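Side-chain contacts in acetylxylan esterase / glucomannan deacetylase (Cellvibrio japonicus, PDB 2WAA), which removes acetyl groups from acetylated xylan and glucomannan, taking part in the breakdown of plant cell wall polysaccharides: residues F205-L210 with L260-Q265; R133-L138 with L170-L175; E87-P92 with H97-I102; A32-G37 with V41-I46. One frame throughout, in Å; residues are numbered along the deposited sequence.

Contact 1 of 4, residues F205-L210 with L260-Q265; sequences FYQFTL and LDNHPQ
A polar side-chain contact joins the loop that follows helix 202-205 to the C-terminal end of helix 245-262, and it is centred on one phenol oxygen. Tyr-206 OH and His-263 NE2 are hydrogen-bonded at 2.7 Å. The same oxygen accepts a second bond from Asn-262 ND2, 3.0 Å away and nearly straight, with an N-H...O angle of 169°. Both partners lie at the edge of the phenol, close to its ring plane. The Asn-262 amide is nearly coplanar with that ring, the two planes differing by 11°, and OH lies in the amide plane, an arrangement that would restrain rotation of the phenol.

Such a link from loop to helix end lies here within the GDSL-type, SGNH-clan hydrolase domain, away from the probable catalytic residues. With CG anti to the backbone N (chi1 154°), Tyr-206 reaches out from a type I turn, Phe-205 to Phe-208, towards the residues that end the helix. His-263 is the first to leave helical geometry, and its ND1 is bound by Gln-225 OE1, so both ring nitrogens are engaged. His-221 stacks on the Tyr-206 ring and meets His-263 edge-to-face. Beside the phenol, one water accepts from Gln-207 NE2 at 2.8 Å and from Asn-262 ND2 at 2.9 Å, bridging two amides that do not bond directly.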
loop_
_atom_site.group_PDB
_atom_site.type_symbol
_atom_site.label_atom_id
_atom_site.label_comp_id
_atom_site.label_asym_id
_atom_site.label_seq_id
_atom_site.Cartn_x
_atom_site.Cartn_y
_atom_site.Cartn_z
ATOM N N PHE A 205 -7.646 -10.344 -5.638
ATOM C CA PHE A 205 -7.442 -8.882 -5.687
ATOM C C PHE A 205 -6.042 -8.484 -6.083
ATOM O O PHE A 205 -5.823 -7.350 -6.497
ATOM C CB PHE A 205 -7.960 -8.113 -4.431
ATOM C CG PHE A 205 -7.187 -8.403 -3.145
ATOM C CD1 PHE A 205 -5.942 -7.802 -2.888
ATOM C CD2 PHE A 205 -7.743 -9.248 -2.166
ATOM C CE1 PHE A 205 -5.240 -8.086 -1.678
ATOM C CE2 PHE A 205 -7.050 -9.539 -0.957
ATOM C CZ PHE A 205 -5.798 -8.934 -0.718
ATOM N N TYR A 206 -5.090 -9.399 -5.968
ATOM C CA TYR A 206 -3.743 -9.150 -6.471
ATOM C C TYR A 206 -3.785 -8.817 -7.983
ATOM O O TYR A 206 -2.872 -8.183 -8.518
ATOM C CB TYR A 206 -2.876 -10.380 -6.237
ATOM C CG TYR A 206 -1.725 -10.524 -7.203
ATOM C CD1 TYR A 206 -0.555 -9.815 -7.029
ATOM C CD2 TYR A 206 -1.808 -11.419 -8.263
ATOM C CE1 TYR A 206 0.545 -9.987 -7.924
ATOM C CE2 TYR A 206 -0.745 -11.595 -9.162
ATOM C CZ TYR A 206 0.423 -10.867 -8.980
ATOM O OH TYR A 206 1.466 -11.055 -9.872
ATOM N N GLN A 207 -4.853 -9.257 -8.662
ATOM C CA GLN A 207 -4.985 -8.999 -10.090
ATOM C C GLN A 207 -5.624 -7.656 -10.423
ATOM O O GLN A 207 -5.657 -7.283 -11.595
ATOM C CB GLN A 207 -5.837 -10.110 -10.782
ATOM C CG GLN A 207 -5.224 -11.549 -10.714
ATOM C CD GLN A 207 -3.891 -11.763 -11.504
ATOM O OE1 GLN A 207 -3.359 -10.857 -12.200
ATOM N NE2 GLN A 207 -3.313 -12.986 -11.356
ATOM N N PHE A 208 -6.128 -6.931 -9.426
ATOM C CA PHE A 208 -6.978 -5.769 -9.707
ATOM C C PHE A 208 -6.227 -4.485 -9.518
ATOM O O PHE A 208 -5.461 -4.332 -8.567
ATOM C CB PHE A 208 -8.148 -5.750 -8.709
ATOM C CG PHE A 208 -9.040 -6.967 -8.775
ATOM C CD1 PHE A 208 -9.158 -7.681 -9.962
ATOM C CD2 PHE A 208 -9.805 -7.329 -7.673
ATOM C CE1 PHE A 208 -10.023 -8.787 -10.032
ATOM C CE2 PHE A 208 -10.662 -8.446 -7.742
ATOM C CZ PHE A 208 -10.771 -9.144 -8.900
ATOM N N THR A 209 -6.475 -3.509 -10.379
ATOM C CA THR A 209 -5.843 -2.222 -10.136
ATOM C C THR A 209 -6.426 -1.546 -8.892
ATOM O O THR A 209 -5.722 -0.848 -8.120
ATOM C CB THR A 209 -6.106 -1.315 -11.345
ATOM O OG1 THR A 209 -5.489 -1.916 -12.493
ATOM C CG2 THR A 209 -5.525 0.087 -11.121
ATOM N N LEU A 210 -7.745 -1.677 -8.751
ATOM C CA LEU A 210 -8.452 -1.200 -7.556
ATOM C C LEU A 210 -9.801 -1.898 -7.546
ATOM O O LEU A 210 -10.192 -2.441 -8.568
ATOM C CB LEU A 210 -8.677 0.316 -7.643
ATOM C CG LEU A 210 -9.344 0.880 -8.937
ATOM C CD1 LEU A 210 -10.817 0.525 -9.067
ATOM C CD2 LEU A 210 -9.191 2.422 -9.001
ATOM N N LEU A 260 5.841 -16.021 -9.236
ATOM C CA LEU A 260 7.172 -16.317 -9.776
ATOM C C LEU A 260 7.149 -16.145 -11.306
ATOM O O LEU A 260 8.114 -15.677 -11.916
ATOM C CB LEU A 260 7.559 -17.767 -9.432
ATOM C CG LEU A 260 8.021 -18.047 -7.964
ATOM C CD1 LEU A 260 8.024 -19.582 -7.668
ATOM C CD2 LEU A 260 9.351 -17.447 -7.688
ATOM N N ASP A 261 6.061 -16.587 -11.898
ATOM C CA ASP A 261 5.877 -16.547 -13.352
ATOM C C ASP A 261 5.607 -15.105 -13.814
ATOM O O ASP A 261 6.188 -14.645 -14.787
ATOM C CB ASP A 261 4.717 -17.474 -13.731
ATOM C CG ASP A 261 4.311 -17.333 -15.167
ATOM O OD1 ASP A 261 5.235 -17.132 -16.006
ATOM O OD2 ASP A 261 3.089 -17.409 -15.474
ATOM N N ASN A 262 4.756 -14.371 -13.098
ATOM C CA ASN A 262 4.482 -12.963 -13.477
ATOM C C ASN A 262 5.633 -11.987 -13.315
ATOM O O ASN A 262 5.666 -10.951 -13.987
ATOM C CB ASN A 262 3.297 -12.412 -12.655
ATOM C CG ASN A 262 1.976 -13.031 -13.056
ATOM O OD1 ASN A 262 1.916 -13.811 -14.022
ATOM N ND2 ASN A 262 0.915 -12.707 -12.322
ATOM N N HIS A 263 6.566 -12.302 -12.408
ATOM C CA HIS A 263 7.645 -11.374 -12.008
ATOM C C HIS A 263 8.936 -12.170 -12.011
ATOM O O HIS A 263 9.443 -12.584 -10.930
ATOM C CB HIS A 263 7.366 -10.883 -10.585
ATOM C CG HIS A 263 5.984 -10.323 -10.420
ATOM N ND1 HIS A 263 5.576 -9.165 -11.049
ATOM C CD2 HIS A 263 4.916 -10.770 -9.714
ATOM C CE1 HIS A 263 4.314 -8.911 -10.717
ATOM N NE2 HIS A 263 3.890 -9.878 -9.917
ATOM N N PRO A 264 9.457 -12.459 -13.221
ATOM C CA PRO A 264 10.513 -13.455 -13.349
ATOM C C PRO A 264 11.784 -13.026 -12.660
ATOM O O PRO A 264 12.621 -13.877 -12.339
ATOM C CB PRO A 264 10.733 -13.562 -14.882
ATOM C CG PRO A 264 10.123 -12.302 -15.453
ATOM C CD PRO A 264 8.961 -11.989 -14.537
ATOM N N GLN A 265 11.937 -11.727 -12.451
ATOM C CA GLN A 265 13.120 -11.139 -11.810
ATOM C C GLN A 265 12.969 -11.020 -10.279
ATOM O O GLN A 265 13.938 -10.632 -9.595
ATOM C CB GLN A 265 13.333 -9.703 -12.328
ATOM C CG GLN A 265 12.294 -8.640 -11.724
ATOM C CD GLN A 265 10.824 -8.964 -12.142
ATOM O OE1 GLN A 265 10.605 -9.608 -13.166
ATOM N NE2 GLN A 265 9.833 -8.504 -11.351
HETATM O O HOH W 1 -1.636 -13.529 -13.516
#

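Contact 2 of 4, residues R133-L138 with L170-L175; sequences RKILVL and LTAKAL
Apolar packing between Ile-135 and the residues Ala-172 and Leu-175 carries the buried part of this contact between a strand and a helix end. The delta methyl of Ile-135 does the touching: CD1 lies 3.8 Å from Ala-172 CA and 4.0 Å from Ala-172 CB, so the methyl touches the helix backbone as well as the alanine side chain. The same methyl meets Leu-175 CD1 at 3.9 Å, where the two side chains cross at about a right angle. With CG1 anti to the carbonyl carbon (chi1 -63°) and CD1 carried on in an extended chain, the isoleucine reaches out from the sheet to the helix.

These elements belong to a beta-alpha-beta unit, strand 133-139, helix 167-174 and strand 177-183, of the parallel sheet in the SGNH-type hydrolase fold. Ala-172 also rests on Val-179 of the second strand, while Thr-171 packs on helix 319-337.

The polar component is one hydrogen bond where the helix gives out. Arg-133 NH1 donates to Leu-175 O, 2.9 Å away, with an N-H...O angle of 159°. The acceptor lies in the guanidinium plane, at its edge, whereas the donor stands above the carbonyl plane, 44° out of it. Extended from CG to NE, the arginine spans from the strand to this carbonyl. Its charged group also makes a cation-pi contact with Trp-339.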
loop_
_atom_site.group_PDB
_atom_site.type_symbol
_atom_site.label_atom_id
_atom_site.label_comp_id
_atom_site.label_asym_id
_atom_site.label_seq_id
_atom_site.Cartn_x
_atom_site.Cartn_y
_atom_site.Cartn_z
ATOM N N ARG A 133 15.198 0.483 -6.786
ATOM C CA ARG A 133 14.708 -0.746 -6.144
ATOM C C ARG A 133 13.194 -0.672 -5.986
ATOM O O ARG A 133 12.664 0.402 -5.725
ATOM C CB ARG A 133 15.311 -0.871 -4.755
ATOM C CG ARG A 133 16.790 -1.299 -4.753
ATOM C CD ARG A 133 17.275 -1.243 -3.343
ATOM N NE ARG A 133 18.693 -1.611 -3.314
ATOM C CZ ARG A 133 19.474 -1.433 -2.251
ATOM N NH1 ARG A 133 18.985 -0.919 -1.127
ATOM N NH2 ARG A 133 20.756 -1.784 -2.324
ATOM N N LYS A 134 12.504 -1.791 -6.183
ATOM C CA LYS A 134 11.038 -1.838 -6.154
ATOM C C LYS A 134 10.593 -3.008 -5.268
ATOM O O LYS A 134 11.060 -4.127 -5.468
ATOM C CB LYS A 134 10.530 -2.097 -7.557
ATOM C CG LYS A 134 10.640 -0.817 -8.416
ATOM C CD LYS A 134 10.317 -1.119 -9.886
ATOM C CE LYS A 134 10.689 0.077 -10.750
ATOM N NZ LYS A 134 12.234 0.285 -10.785
ATOM N N ILE A 135 9.693 -2.734 -4.319
ATOM C CA ILE A 135 9.119 -3.768 -3.482
ATOM C C ILE A 135 7.588 -3.764 -3.702
ATOM O O ILE A 135 6.980 -2.718 -3.897
ATOM C CB ILE A 135 9.395 -3.448 -2.031
ATOM C CG1 ILE A 135 10.916 -3.454 -1.758
ATOM C CG2 ILE A 135 8.689 -4.440 -1.088
ATOM C CD1 ILE A 135 11.252 -2.739 -0.447
ATOM N N LEU A 136 7.011 -4.947 -3.618
ATOM C CA LEU A 136 5.569 -5.163 -3.604
ATOM C C LEU A 136 5.276 -5.886 -2.273
ATOM O O LEU A 136 5.832 -6.936 -2.026
ATOM C CB LEU A 136 5.188 -6.086 -4.776
ATOM C CG LEU A 136 3.734 -6.617 -4.696
ATOM C CD1 LEU A 136 2.686 -5.494 -4.741
ATOM C CD2 LEU A 136 3.554 -7.541 -5.918
ATOM N N VAL A 137 4.346 -5.368 -1.471
ATOM C CA VAL A 137 3.947 -6.034 -0.220
ATOM C C VAL A 137 2.479 -6.465 -0.377
ATOM O O VAL A 137 1.613 -5.635 -0.655
ATOM C CB VAL A 137 4.048 -5.112 0.982
ATOM C CG1 VAL A 137 3.821 -5.900 2.303
ATOM C CG2 VAL A 137 5.439 -4.425 1.030
ATOM N N LEU A 138 2.227 -7.746 -0.150
ATOM C CA LEU A 138 0.866 -8.325 -0.303
ATOM C C LEU A 138 0.359 -8.699 1.096
ATOM O O LEU A 138 1.096 -9.302 1.901
ATOM C CB LEU A 138 0.919 -9.615 -1.120
ATOM C CG LEU A 138 1.560 -9.473 -2.497
ATOM C CD1 LEU A 138 1.736 -10.817 -3.221
ATOM C CD2 LEU A 138 0.778 -8.500 -3.341
ATOM N N LEU A 170 7.696 1.943 5.842
ATOM C CA LEU A 170 8.929 2.217 6.611
ATOM C C LEU A 170 10.058 1.323 6.145
ATOM O O LEU A 170 11.184 1.797 6.050
ATOM C CB LEU A 170 8.723 1.975 8.116
ATOM C CG LEU A 170 7.762 2.971 8.747
ATOM C CD1 LEU A 170 7.502 2.535 10.168
ATOM C CD2 LEU A 170 8.372 4.351 8.695
ATOM N N THR A 171 9.761 0.039 5.857
ATOM C CA THR A 171 10.745 -0.910 5.373
ATOM C C THR A 171 11.294 -0.477 3.987
ATOM O O THR A 171 12.512 -0.505 3.780
ATOM C CB THR A 171 10.157 -2.326 5.319
ATOM O OG1 THR A 171 9.782 -2.731 6.663
ATOM C CG2 THR A 171 11.148 -3.311 4.767
ATOM N N ALA A 172 10.391 -0.110 3.075
ATOM C CA ALA A 172 10.782 0.384 1.735
ATOM C C ALA A 172 11.674 1.617 1.842
ATOM O O ALA A 172 12.690 1.690 1.130
ATOM C CB ALA A 172 9.559 0.688 0.874
ATOM N N LYS A 173 11.304 2.545 2.703
ATOM C CA LYS A 173 12.124 3.764 2.938
ATOM C C LYS A 173 13.525 3.389 3.451
ATOM O O LYS A 173 14.549 3.800 2.880
ATOM C CB LYS A 173 11.446 4.694 3.948
ATOM C CG LYS A 173 12.225 5.977 4.219
ATOM C CD LYS A 173 11.455 6.757 5.274
ATOM C CE LYS A 173 11.859 8.236 5.281
ATOM N NZ LYS A 173 13.024 8.375 6.190
ATOM N N ALA A 174 13.587 2.556 4.486
ATOM C CA ALA A 174 14.905 2.058 4.939
ATOM C C ALA A 174 15.737 1.383 3.825
ATOM O O ALA A 174 16.987 1.528 3.770
ATOM C CB ALA A 174 14.724 1.153 6.190
ATOM N N LEU A 175 15.083 0.679 2.887
ATOM C CA LEU A 175 15.785 -0.016 1.835
ATOM C C LEU A 175 15.976 0.834 0.559
ATOM O O LEU A 175 16.378 0.284 -0.464
ATOM C CB LEU A 175 15.033 -1.304 1.434
ATOM C CG LEU A 175 14.921 -2.334 2.557
ATOM C CD1 LEU A 175 14.036 -3.482 2.143
ATOM C CD2 LEU A 175 16.325 -2.786 2.923
#

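Contact 3 of 4, residues E87-P92 with H97-I102; sequences ELFHFP and HRVEII
Strands 87-91 and 97-102 run nearly antiparallel, at 159°, with their axes 8.5 Å apart at closest approach. They share no hydrogen bond and meet through side chains, Leu-88 and Val-99 being the nearest pair by CA position. A classic beta bulge, in which Leu-88 and Phe-89 both face Leu-52, turns two successive side chains of the first strand towards the second.

His-97 meets two phenylalanines, both on one side of its imidazole plane. Phe-91 makes an offset stack with it, centroids 4.5 Å apart and planes at 26°, and CE2 of Phe-91 sits over the imidazole face towards its rim. Phe-89 approaches the imidazole obliquely, its CE1 lying 3.8 Å from His-97 CD2. A CH-pi contact places His-97 CB over the Phe-89 face, 4.2 Å from the centroid. Phe-89 holds CG between backbone N and carbonyl carbon (chi1 77°), which stands its ring up towards the other strand. At the edge of that ring, Val-99 CG2 lies 3.7 Å from Phe-89 CD2. Further along, Leu-88 CD1 touches Val-99 CG1 at 3.9 Å, and Leu-88 CD2 touches Ile-101 CD1 at 4.0 Å.

His-97 ND1 is hydrogen-bonded to Asp-70 OD2, from outside the cluster. The two strands belong to different antiparallel sheets of the N-terminal domain: strand 84-91 pairs with 51-58, strand 94-103 with 42-48 and 63-69, and Ile-69 and Leu-52 pack against both Phe-89 and Val-99.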
loop_
_atom_site.group_PDB
_atom_site.type_symbol
_atom_site.label_atom_id
_atom_site.label_comp_id
_atom_site.label_asym_id
_atom_site.label_seq_id
_atom_site.Cartn_x
_atom_site.Cartn_y
_atom_site.Cartn_z
ATOM N N GLU A 87 -6.651 22.812 -1.910
ATOM C CA GLU A 87 -5.438 23.634 -1.938
ATOM C C GLU A 87 -4.283 22.828 -1.362
ATOM O O GLU A 87 -4.392 22.313 -0.239
ATOM C CB GLU A 87 -5.620 24.896 -1.079
ATOM C CG GLU A 87 -4.389 25.836 -1.219
ATOM C CD GLU A 87 -4.612 27.155 -0.474
ATOM O OE1 GLU A 87 -5.130 28.091 -1.108
ATOM O OE2 GLU A 87 -4.280 27.230 0.717
ATOM N N LEU A 88 -3.208 22.676 -2.131
ATOM C CA LEU A 88 -2.065 21.907 -1.678
ATOM C C LEU A 88 -1.070 22.838 -1.013
ATOM O O LEU A 88 -0.580 22.534 0.075
ATOM C CB LEU A 88 -1.417 21.154 -2.865
ATOM C CG LEU A 88 -2.358 20.122 -3.559
ATOM C CD1 LEU A 88 -1.688 19.535 -4.794
ATOM C CD2 LEU A 88 -2.857 19.031 -2.604
ATOM N N PHE A 89 -0.791 23.982 -1.624
ATOM C CA PHE A 89 -0.000 25.010 -0.930
ATOM C C PHE A 89 -0.341 26.383 -1.484
ATOM O O PHE A 89 -0.915 26.500 -2.562
ATOM C CB PHE A 89 1.525 24.722 -1.018
ATOM C CG PHE A 89 2.158 25.061 -2.352
ATOM C CD1 PHE A 89 2.503 26.369 -2.694
ATOM C CD2 PHE A 89 2.485 24.044 -3.237
ATOM C CE1 PHE A 89 3.155 26.659 -3.940
ATOM C CE2 PHE A 89 3.110 24.303 -4.451
ATOM C CZ PHE A 89 3.454 25.620 -4.808
ATOM N N HIS A 90 -0.007 27.406 -0.721
ATOM C CA HIS A 90 -0.173 28.758 -1.150
ATOM C C HIS A 90 0.786 29.635 -0.335
ATOM O O HIS A 90 0.755 29.581 0.910
ATOM C CB HIS A 90 -1.608 29.197 -0.833
ATOM C CG HIS A 90 -1.900 30.580 -1.310
ATOM N ND1 HIS A 90 -2.941 31.344 -0.822
ATOM C CD2 HIS A 90 -1.255 31.350 -2.218
ATOM C CE1 HIS A 90 -2.945 32.516 -1.437
ATOM N NE2 HIS A 90 -1.932 32.546 -2.287
ATOM N N PHE A 91 1.635 30.382 -1.033
ATOM C CA PHE A 91 2.530 31.369 -0.415
ATOM C C PHE A 91 2.308 32.690 -1.140
ATOM O O PHE A 91 1.822 32.719 -2.249
ATOM C CB PHE A 91 3.976 30.935 -0.597
ATOM C CG PHE A 91 4.258 29.622 0.036
ATOM C CD1 PHE A 91 4.261 29.500 1.412
ATOM C CD2 PHE A 91 4.442 28.482 -0.752
ATOM C CE1 PHE A 91 4.467 28.255 2.000
ATOM C CE2 PHE A 91 4.666 27.240 -0.177
ATOM C CZ PHE A 91 4.688 27.126 1.214
ATOM N N PRO A 92 2.662 33.812 -0.509
ATOM C CA PRO A 92 2.543 35.087 -1.242
ATOM C C PRO A 92 3.480 35.202 -2.437
ATOM O O PRO A 92 3.139 35.891 -3.405
ATOM C CB PRO A 92 2.939 36.136 -0.202
ATOM C CG PRO A 92 2.844 35.461 1.112
ATOM C CD PRO A 92 3.133 33.993 0.871
ATOM N N HIS A 97 8.851 24.203 -4.997
ATOM C CA HIS A 97 8.216 23.447 -3.888
ATOM C C HIS A 97 7.981 22.016 -4.335
ATOM O O HIS A 97 7.614 21.762 -5.493
ATOM C CB HIS A 97 6.872 24.083 -3.467
ATOM C CG HIS A 97 7.052 25.437 -2.845
ATOM N ND1 HIS A 97 7.611 25.603 -1.586
ATOM C CD2 HIS A 97 6.871 26.680 -3.352
ATOM C CE1 HIS A 97 7.728 26.902 -1.340
ATOM N NE2 HIS A 97 7.280 27.574 -2.392
ATOM N N ARG A 98 8.183 21.098 -3.399
ATOM C CA ARG A 98 7.951 19.681 -3.654
ATOM C C ARG A 98 6.603 19.358 -3.024
ATOM O O ARG A 98 6.327 19.782 -1.899
ATOM C CB ARG A 98 9.054 18.826 -3.007
ATOM C CG ARG A 98 8.724 17.320 -2.989
ATOM C CD ARG A 98 9.902 16.421 -2.547
ATOM N NE ARG A 98 9.627 15.009 -2.854
ATOM C CZ ARG A 98 8.674 14.285 -2.274
ATOM N NH1 ARG A 98 7.890 14.836 -1.362
ATOM N NH2 ARG A 98 8.488 13.019 -2.609
ATOM N N VAL A 99 5.766 18.592 -3.735
ATOM C CA VAL A 99 4.408 18.309 -3.243
ATOM C C VAL A 99 4.128 16.824 -3.383
ATOM O O VAL A 99 4.371 16.256 -4.449
ATOM C CB VAL A 99 3.387 19.059 -4.100
ATOM C CG1 VAL A 99 1.978 18.762 -3.639
ATOM C CG2 VAL A 99 3.661 20.569 -4.005
ATOM N N GLU A 100 3.664 16.191 -2.300
ATOM C CA GLU A 100 3.337 14.758 -2.339
ATOM C C GLU A 100 1.925 14.555 -1.782
ATOM O O GLU A 100 1.562 15.166 -0.746
ATOM C CB GLU A 100 4.350 13.909 -1.496
ATOM C CG GLU A 100 4.172 12.397 -1.790
ATOM C CD GLU A 100 5.206 11.502 -1.068
ATOM O OE1 GLU A 100 5.862 11.985 -0.115
ATOM O OE2 GLU A 100 5.348 10.316 -1.445
ATOM N N ILE A 101 1.123 13.738 -2.479
ATOM C CA ILE A 101 -0.181 13.333 -1.975
ATOM C C ILE A 101 -0.085 11.828 -1.741
ATOM O O ILE A 101 0.347 11.093 -2.626
ATOM C CB ILE A 101 -1.293 13.649 -2.987
ATOM C CG1 ILE A 101 -1.334 15.179 -3.230
ATOM C CG2 ILE A 101 -2.633 13.043 -2.564
ATOM C CD1 ILE A 101 -2.167 15.592 -4.474
ATOM N N ILE A 102 -0.460 11.377 -0.543
ATOM C CA ILE A 102 -0.370 9.957 -0.225
ATOM C C ILE A 102 -1.741 9.455 0.150
ATOM O O ILE A 102 -2.389 10.028 1.047
ATOM C CB ILE A 102 0.651 9.614 0.939
ATOM C CG1 ILE A 102 2.074 10.091 0.619
ATOM C CG2 ILE A 102 0.770 8.110 1.105
ATOM C CD1 ILE A 102 2.373 11.421 1.295
#

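Contact 4 of 4, residues A32-G37 with V41-I46; sequences ASLTFG and VSLSTI
Phe-36 lays one face of its ring against Val-41. The methyl CG1 of Val-41 stands 3.8 Å above the ring plane, offset towards the rim, and makes a CH-pi contact 4.2 Å from the ring centroid, 24° off the normal. The nearest ring atom to that methyl is Phe-36 CG, also at 3.8 Å, so the valine covers the part of the ring close to the main chain. Phe-36 takes a chi1 of 45°, with CG placed between the backbone N and the carbonyl carbon, and this brings the ring over Val-41 across the three-residue connection between the segments.

The far part of the ring is met by Leu-43, whose side chain runs head-on towards that of Phe-36. In the conformer described here, Leu-43 CD1 lies 3.8 Å from Phe-36 CE2 in an oblique approach, and the same methyl is 4.4 Å from Leu-34 CD1, a looser touch. In that conformer one leucine branch meets both residues of strand 34-36 that face it.

Strands 34-36 and 42-48 belong to the two antiparallel sheets of the N-terminal domain, and the contact joins those sheets near the connection between the strands. His-103 adds an edge-to-face partner for Phe-36, and Val-22 packs on both Leu-34 and Leu-43. With no hydrogen bond across the segments, the association rests on burial of apolar surface and close packing, with the aromatic face receiving a valine methyl.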
loop_
_atom_site.group_PDB
_atom_site.type_symbol
_atom_site.label_atom_id
_atom_site.label_comp_id
_atom_site.label_asym_id
_atom_site.label_seq_id
_atom_site.Cartn_x
_atom_site.Cartn_y
_atom_site.Cartn_z
ATOM N N ALA A 32 -8.177 11.439 -18.554
ATOM C CA ALA A 32 -6.777 11.579 -18.038
ATOM C C ALA A 32 -6.677 11.828 -16.532
ATOM O O ALA A 32 -5.591 12.195 -16.023
ATOM C CB ALA A 32 -5.971 12.666 -18.841
ATOM N N SER A 33 -7.783 11.620 -15.804
ATOM C CA SER A 33 -7.707 11.573 -14.333
ATOM C C SER A 33 -7.137 10.210 -13.914
ATOM O O SER A 33 -7.120 9.257 -14.728
ATOM C CB SER A 33 -9.083 11.835 -13.707
ATOM O OG SER A 33 -9.988 10.801 -14.085
ATOM N N LEU A 34 -6.677 10.113 -12.659
ATOM C CA LEU A 34 -6.241 8.838 -12.066
ATOM C C LEU A 34 -7.151 8.502 -10.918
ATOM O O LEU A 34 -7.520 9.358 -10.108
ATOM C CB LEU A 34 -4.813 8.954 -11.505
ATOM C CG LEU A 34 -3.758 9.277 -12.548
ATOM C CD1 LEU A 34 -2.424 9.397 -11.712
ATOM C CD2 LEU A 34 -3.748 8.160 -13.573
ATOM N N THR A 35 -7.480 7.216 -10.833
ATOM C CA THR A 35 -8.274 6.716 -9.717
ATOM C C THR A 35 -7.488 5.607 -9.022
ATOM O O THR A 35 -6.819 4.807 -9.688
ATOM C CB THR A 35 -9.658 6.207 -10.214
ATOM O OG1 THR A 35 -10.344 7.288 -10.862
ATOM C CG2 THR A 35 -10.511 5.783 -9.033
ATOM N N PHE A 36 -7.568 5.595 -7.701
ATOM C CA PHE A 36 -6.840 4.616 -6.933
ATOM C C PHE A 36 -7.557 4.227 -5.658
ATOM O O PHE A 36 -8.362 4.999 -5.100
ATOM C CB PHE A 36 -5.412 5.138 -6.640
ATOM C CG PHE A 36 -5.353 6.573 -6.186
ATOM C CD1 PHE A 36 -5.377 6.906 -4.825
ATOM C CD2 PHE A 36 -5.277 7.597 -7.129
ATOM C CE1 PHE A 36 -5.341 8.222 -4.401
ATOM C CE2 PHE A 36 -5.221 8.943 -6.718
ATOM C CZ PHE A 36 -5.259 9.248 -5.339
ATOM N N GLY A 37 -7.263 2.997 -5.203
ATOM C CA GLY A 37 -7.936 2.436 -4.055
ATOM C C GLY A 37 -6.977 1.842 -3.017
ATOM O O GLY A 37 -7.327 1.796 -1.849
ATOM N N VAL A 41 -0.559 4.743 -2.270
ATOM C CA VAL A 41 -0.427 5.316 -3.609
ATOM C C VAL A 41 0.014 6.772 -3.400
ATOM O O VAL A 41 -0.619 7.524 -2.643
ATOM C CB VAL A 41 -1.722 5.250 -4.398
ATOM C CG1 VAL A 41 -1.578 6.044 -5.740
ATOM C CG2 VAL A 41 -2.105 3.749 -4.646
ATOM N N SER A 42 1.111 7.135 -4.060
ATOM C CA SER A 42 1.760 8.399 -3.812
ATOM C C SER A 42 1.953 9.146 -5.146
ATOM O O SER A 42 2.585 8.595 -6.075
ATOM C CB SER A 42 3.110 8.110 -3.155
ATOM O OG SER A 42 2.958 7.517 -1.862
ATOM N N LEU A 43 1.459 10.390 -5.202
ATOM C CA LEU A 43 1.553 11.202 -6.418
ATOM C C LEU A 43 2.344 12.437 -6.039
ATOM O O LEU A 43 2.084 13.053 -4.997
ATOM C CB LEU A 43 0.176 11.613 -6.921
ATOM C CG LEU A 43 -0.919 10.549 -6.944
ATOM C CD1 LEU A 43 -2.217 11.062 -7.626
ATOM C CD2 LEU A 43 -0.418 9.385 -7.639
ATOM N N SER A 44 3.324 12.787 -6.872
ATOM C CA SER A 44 4.234 13.857 -6.455
ATOM C C SER A 44 4.633 14.725 -7.625
ATOM O O SER A 44 4.679 14.275 -8.770
ATOM C CB SER A 44 5.499 13.323 -5.744
ATOM O OG SER A 44 6.211 12.301 -6.495
ATOM N N THR A 45 5.002 15.961 -7.318
ATOM C CA THR A 45 5.346 16.901 -8.384
ATOM C C THR A 45 6.285 17.929 -7.733
ATOM O O THR A 45 6.239 18.175 -6.514
ATOM C CB THR A 45 4.095 17.591 -8.997
ATOM O OG1 THR A 45 4.490 18.552 -9.980
ATOM C CG2 THR A 45 3.293 18.366 -7.922
ATOM N N ILE A 46 7.127 18.536 -8.558
ATOM C CA ILE A 46 7.984 19.646 -8.069
ATOM C C ILE A 46 7.616 20.819 -8.984
ATOM O O ILE A 46 7.487 20.644 -10.201
ATOM C CB ILE A 46 9.454 19.328 -8.247
ATOM C CG1 ILE A 46 9.879 18.162 -7.332
ATOM C CG2 ILE A 46 10.303 20.508 -7.838
ATOM C CD1 ILE A 46 11.052 17.404 -7.865
#

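How the contacts relate
Along the chain come contacts 4, 3, 2 and 1, each closing before the next opens. Contacts 3 and 4, centres 14 Å apart, each join the two antiparallel sheets of the N-terminal domain, and their strands 94-103 and 42-48 are neighbours in one sheet, probably bonded from Val-99 N to Thr-45 O. Contacts 1 and 2, centres 16 Å apart, belong to the hydrolase domain and touch where Tyr-206 packs on Leu-138. The domains meet between contacts 1 and 4: Leu-210 lies against Thr-35, Phe-36 and Gly-37. Contact 3 lies farthest from the hydrolase contacts, 33 Å from contact 1 and 25 Å from contact 2 between centres. All four lie away from the probable catalytic residues.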